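Side-chain contacts in branched-chain phosphotransacylase (Enterococcus faecalis, PDB 1YCO), which probably acts as an acyltransferase on branched-chain acyl groups: residues N37-T42 against W46-C51; E158-N161 against S166-L169; G241-T246 against V250-R255; I133-K138 against A175-Q180; S190-L193 against E198-A201. One frame throughout, in Å; residues are numbered along the deposited sequence.

How the contacts relate
Contacts 1 and 3 reach the same parallel sheet, at its two outermost strands, 47-50 and 250-252. Their centres lie 22 Å apart. Contact 3 also takes in strand 238-244 of the mixed sheet. It touches contact 4, where Val-244 CG2 comes 3.8 Å from Asn-136 ND2. Contacts 2 and 4 share helix 165-177, and contact 2 is nested in the chain loop that contact 4 closes. Contacts 2 and 5 meet directly, with Glu-158 CG 3.3 Å from Leu-193 CD1. Contact 1 is on the far side of the chain's centre from contacts 2, 4 and 5. A bound phosphate ion, probably from the crystallisation liquor, lies about 6 Å from the side chain of Ala-199 in contact 5.

Contact 1. Residues N37-T42 against W46-C51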
# COMPACT_ATOMS: atom_id res chain seq x y z
N ASN A 37 9.09 -3.61 -35.82
CA ASN A 37 10.11 -2.58 -35.99
C ASN A 37 11.38 -3.21 -36.54
O ASN A 37 11.65 -4.38 -36.29
CB ASN A 37 10.41 -1.91 -34.64
CG ASN A 37 11.24 -0.64 -34.78
OD1 ASN A 37 10.82 0.32 -35.45
ND2 ASN A 37 12.41 -0.62 -34.15
N GLU A 38 12.17 -2.45 -37.28
CA GLU A 38 13.40 -2.99 -37.86
C GLU A 38 14.35 -3.48 -36.76
O GLU A 38 14.19 -3.14 -35.59
CB GLU A 38 14.11 -1.95 -38.73
CG GLU A 38 15.39 -2.47 -39.42
CD GLU A 38 15.12 -3.64 -40.38
OE1 GLU A 38 15.09 -3.41 -41.61
OE2 GLU A 38 14.93 -4.78 -39.90
N ASN A 39 15.34 -4.28 -37.15
CA ASN A 39 16.30 -4.83 -36.22
C ASN A 39 17.35 -3.80 -35.78
O ASN A 39 17.81 -2.99 -36.57
CB ASN A 39 16.99 -6.04 -36.85
CG ASN A 39 17.95 -6.71 -35.92
OD1 ASN A 39 17.83 -6.61 -34.70
ND2 ASN A 39 18.92 -7.42 -36.49
N LEU A 40 17.71 -3.85 -34.50
CA LEU A 40 18.70 -2.93 -33.93
C LEU A 40 19.93 -3.70 -33.48
O LEU A 40 20.88 -3.14 -32.92
CB LEU A 40 18.08 -2.17 -32.75
CG LEU A 40 16.78 -1.41 -33.07
CD1 LEU A 40 16.18 -0.85 -31.79
CD2 LEU A 40 17.08 -0.29 -34.07
N ASP A 41 19.90 -5.00 -33.72
CA ASP A 41 21.00 -5.88 -33.36
C ASP A 41 22.13 -5.80 -34.40
O ASP A 41 21.92 -6.06 -35.59
CB ASP A 41 20.48 -7.31 -33.25
CG ASP A 41 21.58 -8.32 -33.03
OD1 ASP A 41 22.34 -8.18 -32.05
OD2 ASP A 41 21.68 -9.27 -33.86
N THR A 42 23.32 -5.43 -33.92
CA THR A 42 24.53 -5.31 -34.74
C THR A 42 25.58 -6.30 -34.27
O THR A 42 26.35 -6.84 -35.07
CB THR A 42 25.14 -3.88 -34.64
OG1 THR A 42 24.29 -2.94 -35.31
CG2 THR A 42 26.53 -3.86 -35.26
N TRP A 46 20.84 -11.19 -29.98
CA TRP A 46 19.66 -12.03 -30.14
C TRP A 46 19.46 -12.52 -31.57
O TRP A 46 20.28 -12.24 -32.45
CB TRP A 46 18.39 -11.27 -29.71
CG TRP A 46 18.11 -10.00 -30.48
CD1 TRP A 46 18.16 -9.83 -31.84
CD2 TRP A 46 17.71 -8.73 -29.94
NE1 TRP A 46 17.82 -8.54 -32.17
CE2 TRP A 46 17.54 -7.84 -31.03
CE3 TRP A 46 17.48 -8.27 -28.64
CZ2 TRP A 46 17.15 -6.51 -30.85
CZ3 TRP A 46 17.09 -6.94 -28.46
CH2 TRP A 46 16.93 -6.08 -29.57
N LYS A 47 18.36 -13.23 -31.78
CA LYS A 47 17.96 -13.75 -33.09
C LYS A 47 16.72 -12.97 -33.53
O LYS A 47 15.59 -13.33 -33.19
CB LYS A 47 17.61 -15.24 -32.99
CG LYS A 47 18.81 -16.18 -32.88
CD LYS A 47 19.40 -16.60 -34.25
CE LYS A 47 19.95 -15.41 -35.05
NZ LYS A 47 21.16 -14.77 -34.43
N TYR A 48 16.93 -11.90 -34.29
CA TYR A 48 15.84 -11.05 -34.79
C TYR A 48 14.89 -11.77 -35.74
O TYR A 48 15.31 -12.60 -36.54
CB TYR A 48 16.42 -9.82 -35.51
CG TYR A 48 15.37 -8.91 -36.12
CD1 TYR A 48 14.59 -8.07 -35.32
CD2 TYR A 48 15.14 -8.90 -37.49
CE1 TYR A 48 13.62 -7.24 -35.87
CE2 TYR A 48 14.17 -8.08 -38.06
CZ TYR A 48 13.41 -7.25 -37.25
OH TYR A 48 12.44 -6.45 -37.81
N VAL A 49 13.60 -11.47 -35.64
CA VAL A 49 12.59 -12.06 -36.52
C VAL A 49 11.48 -11.03 -36.80
O VAL A 49 10.69 -10.70 -35.91
CB VAL A 49 11.93 -13.32 -35.91
CG1 VAL A 49 10.93 -13.90 -36.89
CG2 VAL A 49 12.99 -14.36 -35.57
N HIS A 50 11.42 -10.53 -38.03
CA HIS A 50 10.41 -9.54 -38.41
C HIS A 50 9.01 -10.16 -38.51
O HIS A 50 8.87 -11.35 -38.77
CB HIS A 50 10.76 -8.89 -39.75
CG HIS A 50 9.89 -7.73 -40.10
ND1 HIS A 50 9.32 -7.57 -41.35
CD2 HIS A 50 9.51 -6.65 -39.37
CE1 HIS A 50 8.64 -6.44 -41.38
NE2 HIS A 50 8.73 -5.87 -40.19
N CYS A 51 7.99 -9.32 -38.31
CA CYS A 51 6.59 -9.75 -38.36
C CYS A 51 5.71 -8.69 -39.02
O CYS A 51 6.03 -7.50 -38.97
CB CYS A 51 6.08 -10.05 -36.95
SG CYS A 51 7.09 -11.23 -36.00
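Tyr-48 OH donates a hydrogen bond to Asn-37 O at 2.7 Å. Trp-46 NE1 gives a second one to Asn-39 OD1 at 3.2 Å. They join strand 47-50, at one edge of the parallel sheet, and the residue before it to the loop that leads in from strand 29-35. Asn-39 OD1 also accepts from the backbone N of Asp-41 at 2.8 Å, which makes an Asx turn. The two donors reach this oxygen from opposite faces of the amide plane. The oxygen lies almost in the plane of the indole, at its edge. Two bonds thus grip the amide oxygen and probably limit its rotation. Asn-39 is turned with CG anti to its own N (chi1 -177°). This carries the amide over the Tyr-48 ring, and chi2 lays it nearly parallel, with 9° between the planes. CB sits over the middle of that ring in a CH-pi contact, 3.3 Å from the centroid. Glu-38 bends back at chi2, and its OE2 accepts from Asn-39 N. Away from the loop, Trp-46 packs on Phe-31, Val-33 and helix 12-24. On the loop side, Asp-41 slides past the indole, and its CB comes 3.1 Å from Trp-46 NE1.

Contact 2. Residues E158-N161 against S166-L169; sequences ENFN and SSVL
The loop that follows strand 150-154 folds back here over the first turns of helix 165-177. One side-chain hydrogen bond joins the two. The backbone N of Asn-161 donates to Ser-167 OG at 3.2 Å, and the bond is nearly straight, with 170° at the hydrogen. Ser-167 points toward the loop from the helix. Its OG lies anti to the backbone N (chi1 -173°), which extends the hydroxyl toward the loop backbone. Its CB also rests 3.3 Å from Asn-161 O. Phe-160 swings its ring over to the helix. Ring atom CD1 comes 3.6 Å from Ser-167 OG, so the serine oxygen touches both ring and backbone. Farther out, Val-168 CA lies at the edge of the ring, near its plane. Phe-160 CZ meets Val-168 CG2 at 4.2 Å, a light apolar contact on the outer side of the protein. Asn-161 turns its own polar end elsewhere, with OD1 accepting from Lys-163 N. One residue before Ser-167, Ser-166 OG hydrogen bonds to Asp-222 of the second subunit, which places this helix start beside the dimer interface. The arrangement is a strand-to-helix connection of an alpha/beta fold, with the loop held to the helix by a serine hydroxyl.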
# COMPACT_ATOMS: atom_id res chain seq x y z
N GLU A 158 -5.44 -6.47 12.96
CA GLU A 158 -4.79 -7.73 13.34
C GLU A 158 -5.87 -8.61 13.98
O GLU A 158 -5.98 -9.80 13.68
CB GLU A 158 -3.65 -7.46 14.34
CG GLU A 158 -3.07 -6.03 14.30
CD GLU A 158 -3.73 -5.08 15.30
OE1 GLU A 158 -4.98 -5.13 15.45
OE2 GLU A 158 -3.00 -4.28 15.94
N ASN A 159 -6.66 -8.01 14.86
CA ASN A 159 -7.75 -8.70 15.53
C ASN A 159 -8.96 -8.69 14.61
O ASN A 159 -9.21 -7.70 13.92
CB ASN A 159 -8.08 -8.01 16.86
CG ASN A 159 -6.92 -8.05 17.85
OD1 ASN A 159 -6.47 -9.12 18.25
ND2 ASN A 159 -6.43 -6.88 18.24
N PHE A 160 -9.71 -9.78 14.61
CA PHE A 160 -10.88 -9.91 13.75
C PHE A 160 -11.85 -8.73 13.80
O PHE A 160 -12.26 -8.29 14.88
CB PHE A 160 -11.63 -11.19 14.09
CG PHE A 160 -12.72 -11.52 13.12
CD1 PHE A 160 -12.40 -11.88 11.81
CD2 PHE A 160 -14.05 -11.45 13.50
CE1 PHE A 160 -13.40 -12.16 10.88
CE2 PHE A 160 -15.06 -11.73 12.59
CZ PHE A 160 -14.73 -12.09 11.27
N ASN A 161 -12.23 -8.23 12.63
CA ASN A 161 -13.17 -7.13 12.52
C ASN A 161 -14.14 -7.50 11.39
O ASN A 161 -13.85 -7.28 10.21
CB ASN A 161 -12.42 -5.84 12.19
CG ASN A 161 -13.31 -4.63 12.24
OD1 ASN A 161 -14.49 -4.70 11.86
ND2 ASN A 161 -12.77 -3.50 12.69
N SER A 166 -11.79 -7.70 3.93
CA SER A 166 -10.49 -8.38 3.89
C SER A 166 -10.25 -9.18 5.16
O SER A 166 -9.60 -10.22 5.14
CB SER A 166 -9.35 -7.38 3.70
OG SER A 166 -9.25 -6.53 4.82
N SER A 167 -10.78 -8.70 6.27
CA SER A 167 -10.61 -9.40 7.53
C SER A 167 -11.33 -10.75 7.44
O SER A 167 -10.75 -11.80 7.74
CB SER A 167 -11.17 -8.56 8.67
OG SER A 167 -10.89 -9.15 9.92
N VAL A 168 -12.58 -10.71 7.00
CA VAL A 168 -13.43 -11.89 6.85
C VAL A 168 -12.87 -12.86 5.82
O VAL A 168 -12.89 -14.08 6.01
CB VAL A 168 -14.87 -11.49 6.43
CG1 VAL A 168 -15.75 -12.72 6.27
CG2 VAL A 168 -15.46 -10.55 7.48
N LEU A 169 -12.38 -12.32 4.71
CA LEU A 169 -11.82 -13.17 3.68
C LEU A 169 -10.60 -13.92 4.25
O LEU A 169 -10.46 -15.13 4.05
CB LEU A 169 -11.42 -12.32 2.47
CG LEU A 169 -10.67 -13.01 1.32
CD1 LEU A 169 -11.36 -14.31 0.93
CD2 LEU A 169 -10.58 -12.06 0.14

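Contact 3. Residues G241-T246 against V250-R255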
# COMPACT_ATOMS: atom_id res chain seq x y z
N GLY A 241 8.83 -9.30 -10.95
CA GLY A 241 7.54 -9.96 -11.04
C GLY A 241 7.30 -10.80 -12.27
O GLY A 241 7.87 -10.55 -13.33
N THR A 242 6.47 -11.81 -12.13
CA THR A 242 6.15 -12.67 -13.24
C THR A 242 4.72 -13.14 -13.07
O THR A 242 4.21 -13.23 -11.95
CB THR A 242 7.05 -13.94 -13.27
OG1 THR A 242 6.80 -14.72 -12.10
CG2 THR A 242 8.52 -13.56 -13.31
N ILE A 243 4.07 -13.43 -14.19
CA ILE A 243 2.72 -13.96 -14.14
C ILE A 243 2.92 -15.47 -14.05
O ILE A 243 3.73 -16.03 -14.79
CB ILE A 243 1.94 -13.62 -15.42
CG1 ILE A 243 1.66 -12.11 -15.47
CG2 ILE A 243 0.65 -14.40 -15.46
CD1 ILE A 243 1.02 -11.64 -16.77
N VAL A 244 2.21 -16.10 -13.13
CA VAL A 244 2.31 -17.54 -12.95
C VAL A 244 0.98 -18.20 -13.31
O VAL A 244 -0.03 -17.53 -13.50
CB VAL A 244 2.72 -17.91 -11.49
CG1 VAL A 244 4.15 -17.49 -11.24
CG2 VAL A 244 1.78 -17.25 -10.49
N GLY A 245 1.00 -19.53 -13.42
CA GLY A 245 -0.19 -20.26 -13.80
C GLY A 245 0.01 -20.93 -15.15
O GLY A 245 -0.60 -21.97 -15.45
N THR A 246 0.87 -20.33 -15.97
CA THR A 246 1.17 -20.87 -17.29
C THR A 246 2.34 -21.82 -17.13
O THR A 246 2.97 -21.86 -16.07
CB THR A 246 1.56 -19.74 -18.27
OG1 THR A 246 2.58 -18.92 -17.68
CG2 THR A 246 0.34 -18.88 -18.58
N VAL A 250 5.87 -15.58 -17.19
CA VAL A 250 5.65 -14.50 -18.13
C VAL A 250 6.07 -13.20 -17.49
O VAL A 250 5.56 -12.82 -16.45
CB VAL A 250 4.17 -14.41 -18.60
CG1 VAL A 250 4.04 -13.40 -19.73
CG2 VAL A 250 3.69 -15.78 -19.06
N VAL A 251 7.04 -12.52 -18.10
CA VAL A 251 7.53 -11.26 -17.56
C VAL A 251 6.91 -10.08 -18.33
O VAL A 251 6.97 -10.03 -19.56
CB VAL A 251 9.07 -11.18 -17.66
CG1 VAL A 251 9.58 -9.89 -17.07
CG2 VAL A 251 9.71 -12.38 -16.99
N LEU A 252 6.31 -9.15 -17.60
CA LEU A 252 5.69 -7.98 -18.21
C LEU A 252 6.64 -6.80 -18.08
O LEU A 252 7.08 -6.46 -16.99
CB LEU A 252 4.36 -7.67 -17.53
CG LEU A 252 3.27 -8.73 -17.71
CD1 LEU A 252 2.02 -8.36 -16.91
CD2 LEU A 252 2.94 -8.87 -19.18
N THR A 253 6.95 -6.17 -19.21
CA THR A 253 7.84 -5.03 -19.24
C THR A 253 7.13 -3.80 -19.81
O THR A 253 6.28 -3.92 -20.69
CB THR A 253 9.10 -5.36 -20.08
OG1 THR A 253 10.13 -5.86 -19.23
CG2 THR A 253 9.61 -4.14 -20.84
N SER A 254 7.48 -2.63 -19.29
CA SER A 254 6.91 -1.37 -19.75
C SER A 254 8.08 -0.48 -20.13
O SER A 254 9.06 -0.40 -19.39
CB SER A 254 6.10 -0.70 -18.63
OG SER A 254 5.62 0.57 -19.04
N ARG A 255 7.97 0.19 -21.27
CA ARG A 255 9.03 1.06 -21.74
C ARG A 255 9.59 1.94 -20.62
O ARG A 255 10.81 2.11 -20.50
CB ARG A 255 8.51 1.93 -22.89
CG ARG A 255 9.59 2.69 -23.65
CD ARG A 255 9.08 3.15 -25.01
NE ARG A 255 10.15 3.13 -26.00
CZ ARG A 255 9.96 3.03 -27.32
NH1 ARG A 255 8.73 2.94 -27.82
NH2 ARG A 255 11.02 3.00 -28.12
O HOH W 1 5.49 -9.26 -14.82
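Ile-243 and Val-250 form an antiparallel hydrogen-bonded pair, a single beta bridge between strand 238-244 and strand 250-252. The bridge links the edge strand of the mixed sheet to the edge strand of the parallel one. Ile-243 N donates to Val-250 O at 2.8 Å, and Val-250 N returns a bond to Ile-243 O at 3.2 Å. The strands diverge from there, at 134° between their directions. Ile-243 and Val-250 carry most of the packing. Ile-243 CG1 stands anti to the carbonyl carbon (chi1 -69°), and the extended chain beyond sends Ile-243 CD1 to Leu-252 CD1, 3.4 Å away, a tight approach. Closer to the backbone, Ile-243 CB faces Val-250 CB at 4.0 Å. The CG2 branch of Val-250, which lies beside its own backbone N, crosses Thr-246 at about a right angle and meets OG1 at 3.6 Å. That hydroxyl is engaged with Val-248 O in the connecting turn. On another side, the methyl groups of Thr-242 and Val-251 touch, while Thr-242 OG1 bonds to Gln-272 of helix 259-274. The same helix covers Val-251. Where the strands part, a water takes over. It accepts from Leu-252 N at 2.9 Å and donates weakly to Gly-241 O at 3.1 Å.

Contact 4. Residues I133-K138 against A175-Q180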
# COMPACT_ATOMS: atom_id res chain seq x y z
N ILE A 133 -4.73 -18.19 -5.53
CA ILE A 133 -3.60 -17.25 -5.52
C ILE A 133 -2.54 -17.74 -4.54
O ILE A 133 -1.34 -17.64 -4.81
CB ILE A 133 -4.05 -15.83 -5.09
CG1 ILE A 133 -4.91 -15.21 -6.19
CG2 ILE A 133 -2.85 -14.93 -4.83
CD1 ILE A 133 -5.61 -13.94 -5.76
N VAL A 134 -2.99 -18.27 -3.41
CA VAL A 134 -2.10 -18.80 -2.39
C VAL A 134 -1.38 -20.02 -2.98
O VAL A 134 -0.15 -20.09 -2.96
CB VAL A 134 -2.89 -19.20 -1.12
CG1 VAL A 134 -1.99 -19.89 -0.12
CG2 VAL A 134 -3.50 -17.95 -0.49
N GLU A 135 -2.14 -20.95 -3.55
CA GLU A 135 -1.56 -22.13 -4.15
C GLU A 135 -0.46 -21.77 -5.16
O GLU A 135 0.64 -22.31 -5.10
CB GLU A 135 -2.65 -22.95 -4.83
CG GLU A 135 -3.74 -23.39 -3.88
CD GLU A 135 -3.25 -24.41 -2.87
OE1 GLU A 135 -2.19 -24.18 -2.24
OE2 GLU A 135 -3.93 -25.44 -2.69
N ASN A 136 -0.76 -20.86 -6.09
CA ASN A 136 0.22 -20.42 -7.09
C ASN A 136 1.52 -19.90 -6.43
O ASN A 136 2.62 -20.32 -6.82
CB ASN A 136 -0.39 -19.33 -8.00
CG ASN A 136 -1.27 -19.90 -9.14
OD1 ASN A 136 -1.71 -21.05 -9.11
ND2 ASN A 136 -1.54 -19.06 -10.15
N ALA A 137 1.38 -19.00 -5.45
CA ALA A 137 2.54 -18.43 -4.74
C ALA A 137 3.23 -19.49 -3.89
O ALA A 137 4.46 -19.48 -3.75
CB ALA A 137 2.12 -17.25 -3.87
N LYS A 138 2.46 -20.42 -3.34
CA LYS A 138 3.04 -21.49 -2.54
C LYS A 138 3.92 -22.36 -3.42
O LYS A 138 4.97 -22.83 -3.00
CB LYS A 138 1.97 -22.38 -1.91
CG LYS A 138 2.56 -23.56 -1.13
CD LYS A 138 1.57 -24.71 -0.90
CE LYS A 138 1.26 -25.45 -2.20
NZ LYS A 138 0.24 -26.52 -2.06
N ALA A 175 -9.17 -20.85 7.45
CA ALA A 175 -9.92 -22.05 7.82
C ALA A 175 -9.74 -23.14 6.76
O ALA A 175 -9.60 -24.31 7.09
CB ALA A 175 -11.41 -21.71 7.99
N HIS A 176 -9.76 -22.73 5.50
CA HIS A 176 -9.60 -23.66 4.39
C HIS A 176 -8.27 -24.38 4.41
O HIS A 176 -8.19 -25.58 4.10
CB HIS A 176 -9.71 -22.93 3.06
CG HIS A 176 -9.41 -23.80 1.88
ND1 HIS A 176 -10.38 -24.50 1.21
CD2 HIS A 176 -8.23 -24.14 1.30
CE1 HIS A 176 -9.82 -25.24 0.27
NE2 HIS A 176 -8.51 -25.04 0.31
N PHE A 177 -7.21 -23.66 4.76
CA PHE A 177 -5.88 -24.27 4.79
C PHE A 177 -5.48 -24.84 6.14
O PHE A 177 -4.38 -25.38 6.27
CB PHE A 177 -4.82 -23.26 4.35
CG PHE A 177 -4.82 -22.99 2.89
CD1 PHE A 177 -5.43 -21.85 2.38
CD2 PHE A 177 -4.21 -23.87 2.01
CE1 PHE A 177 -5.44 -21.60 1.01
CE2 PHE A 177 -4.20 -23.64 0.64
CZ PHE A 177 -4.82 -22.50 0.13
N ASN A 178 -6.36 -24.75 7.12
CA ASN A 178 -6.04 -25.28 8.44
C ASN A 178 -5.83 -26.79 8.43
O ASN A 178 -5.41 -27.36 9.44
CB ASN A 178 -7.13 -24.92 9.45
CG ASN A 178 -6.73 -25.25 10.88
OD1 ASN A 178 -5.68 -24.82 11.38
ND2 ASN A 178 -7.56 -26.02 11.56
N ASP A 179 -6.10 -27.43 7.30
CA ASP A 179 -5.95 -28.88 7.17
C ASP A 179 -4.56 -29.32 6.72
O ASP A 179 -3.85 -30.01 7.46
CB ASP A 179 -7.00 -29.44 6.20
CG ASP A 179 -8.43 -29.28 6.71
OD1 ASP A 179 -9.33 -29.96 6.17
OD2 ASP A 179 -8.65 -28.46 7.64
N GLN A 180 -4.17 -28.94 5.51
CA GLN A 180 -2.88 -29.31 4.95
C GLN A 180 -1.68 -28.95 5.82
O GLN A 180 -1.78 -28.15 6.75
CB GLN A 180 -2.73 -28.71 3.55
CG GLN A 180 -2.88 -27.21 3.50
CD GLN A 180 -1.69 -26.49 4.08
OE1 GLN A 180 -0.57 -26.65 3.60
NE2 GLN A 180 -1.92 -25.69 5.12
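Val-134 is the first residue of segment 133-138 to touch Phe-177. It points toward the aromatic side chain, which comes from the opposite direction, from helix 165-177. The two helix backbones stay well apart, since the nearest CA pair, Val-134 and Phe-177, is 9.8 Å apart. The ring spans that distance. Val-134 CG1, the branch anti to the backbone N (chi1 174°), rests 3.9 Å from Phe-177 CZ. Its CB is almost as near to the same ring atom.

Glu-135 comes next. Its chain bends at chi2, which brings the carboxylate back to the edge of the Phe-177 ring. Glu-135 OE1 lies 3.6 Å from Phe-177 CE2, near the ring plane. The carboxylate and ring planes are 81° apart, so the acid group stands nearly upright against that edge. An oxygen at this place probably faces the slightly positive ring hydrogens.

One helical turn on, Lys-138 NZ forms a salt bridge with Glu-135 OE1 at 3.4 Å, weak as a hydrogen bond. Glu-182 is a second acidic partner of the lysine. On the other segment, Gln-180 NE2 donates to Phe-177 O at 2.7 Å in a nearly straight bond, which ties Gln-180 back to the backbone of Phe-177.

Phe-177 also packs on Ile-131 of helix 127-143. The ring thus joins two helices, and beneath it Val-134 and Lys-138 rest on Ile-151 of strand 150-154, the second strand from one end of the mixed sheet.

Contact 5. Residues S190-L193 against E198-A201; sequences SLDL and EAVA
Leu-193 and Val-200 bring their short helices together, with their CA atoms 5.3 Å apart. No hydrogen bond crosses between the segments 190-193 and 198-201, and the contact is made mainly by methyl and methylene groups and a backbone oxygen. Val-200 CG2 lies 3.5 Å from Leu-193 O. The same methyl group meets Leu-193 CD2 at 4.0 Å. Leu-193 CG stands anti to the carbonyl carbon (chi1 -71°), and from there CD2 reaches over to Val-200, coming 3.7 Å from its CA. On the neighbouring position, Ala-199 points its methyl group at Asp-192. The two CB atoms are 3.9 Å apart.

This is a pair of successive helices, 191-195 and 197-202, that follow strand 184-189 at the edge of the mixed sheet. Ser-190 occupies the N-cap position of the first helix. As modelled, its OG donates to Asp-192 OD1 at 2.5 Å. The same oxygen accepts from Leu-193 N at 2.6 Å in a bent bond, and this donor comes from above the carboxylate plane. Both lengths are very short and therefore doubtful. Asp-192 CG is placed between its own N and carbonyl carbon (chi1 52°), which turns the carboxylate back on the helix start.

The other oxygen, OD2, makes a long, weak ion pair with Lys-229 of the second subunit. Asp-192 also packs on Leu-233 of that subunit, and Leu-191 on its Ser-230, so the first helix lies at the dimer interface. Within the chain, Leu-193 touches Tyr-205 and Val-200 touches Met-210.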
# COMPACT_ATOMS: atom_id res chain seq x y z
N SER A 190 -1.66 -7.82 9.97
CA SER A 190 -1.29 -6.50 9.52
C SER A 190 0.12 -6.60 8.97
O SER A 190 0.90 -7.45 9.39
CB SER A 190 -1.31 -5.54 10.70
OG SER A 190 -0.42 -6.00 11.70
N LEU A 191 0.45 -5.72 8.03
CA LEU A 191 1.76 -5.69 7.39
C LEU A 191 2.93 -5.72 8.38
O LEU A 191 3.88 -6.47 8.20
CB LEU A 191 1.88 -4.45 6.49
CG LEU A 191 3.17 -4.23 5.68
CD1 LEU A 191 3.23 -5.24 4.54
CD2 LEU A 191 3.22 -2.81 5.13
N ASP A 192 2.89 -4.89 9.41
CA ASP A 192 4.00 -4.88 10.37
C ASP A 192 4.10 -6.21 11.13
O ASP A 192 5.19 -6.76 11.28
CB ASP A 192 3.84 -3.73 11.36
CG ASP A 192 2.48 -3.71 11.99
OD1 ASP A 192 1.64 -4.51 11.55
OD2 ASP A 192 2.25 -2.89 12.92
N LEU A 193 2.97 -6.74 11.61
CA LEU A 193 3.00 -8.02 12.31
C LEU A 193 3.43 -9.17 11.38
O LEU A 193 3.89 -10.22 11.83
CB LEU A 193 1.65 -8.34 12.95
CG LEU A 193 1.31 -7.44 14.16
CD1 LEU A 193 -0.14 -7.62 14.58
CD2 LEU A 193 2.26 -7.76 15.31
N GLU A 198 10.32 -7.11 15.29
CA GLU A 198 10.34 -6.09 16.31
C GLU A 198 8.93 -5.59 16.60
O GLU A 198 8.55 -5.47 17.76
CB GLU A 198 11.26 -4.93 15.89
CG GLU A 198 11.10 -3.66 16.74
CD GLU A 198 12.36 -2.81 16.82
OE1 GLU A 198 13.18 -2.88 15.87
OE2 GLU A 198 12.51 -2.06 17.82
N ALA A 199 8.14 -5.32 15.56
CA ALA A 199 6.76 -4.86 15.76
C ALA A 199 5.96 -5.93 16.51
O ALA A 199 5.09 -5.61 17.33
CB ALA A 199 6.10 -4.56 14.41
N VAL A 200 6.26 -7.19 16.21
CA VAL A 200 5.61 -8.34 16.87
C VAL A 200 5.91 -8.31 18.37
O VAL A 200 5.02 -8.47 19.21
CB VAL A 200 6.13 -9.68 16.28
CG1 VAL A 200 5.70 -10.84 17.16
CG2 VAL A 200 5.60 -9.86 14.86
N ALA A 201 7.19 -8.09 18.69
CA ALA A 201 7.65 -8.02 20.07
C ALA A 201 7.06 -6.77 20.72
O ALA A 201 6.56 -6.81 21.84
CB ALA A 201 9.17 -7.97 20.11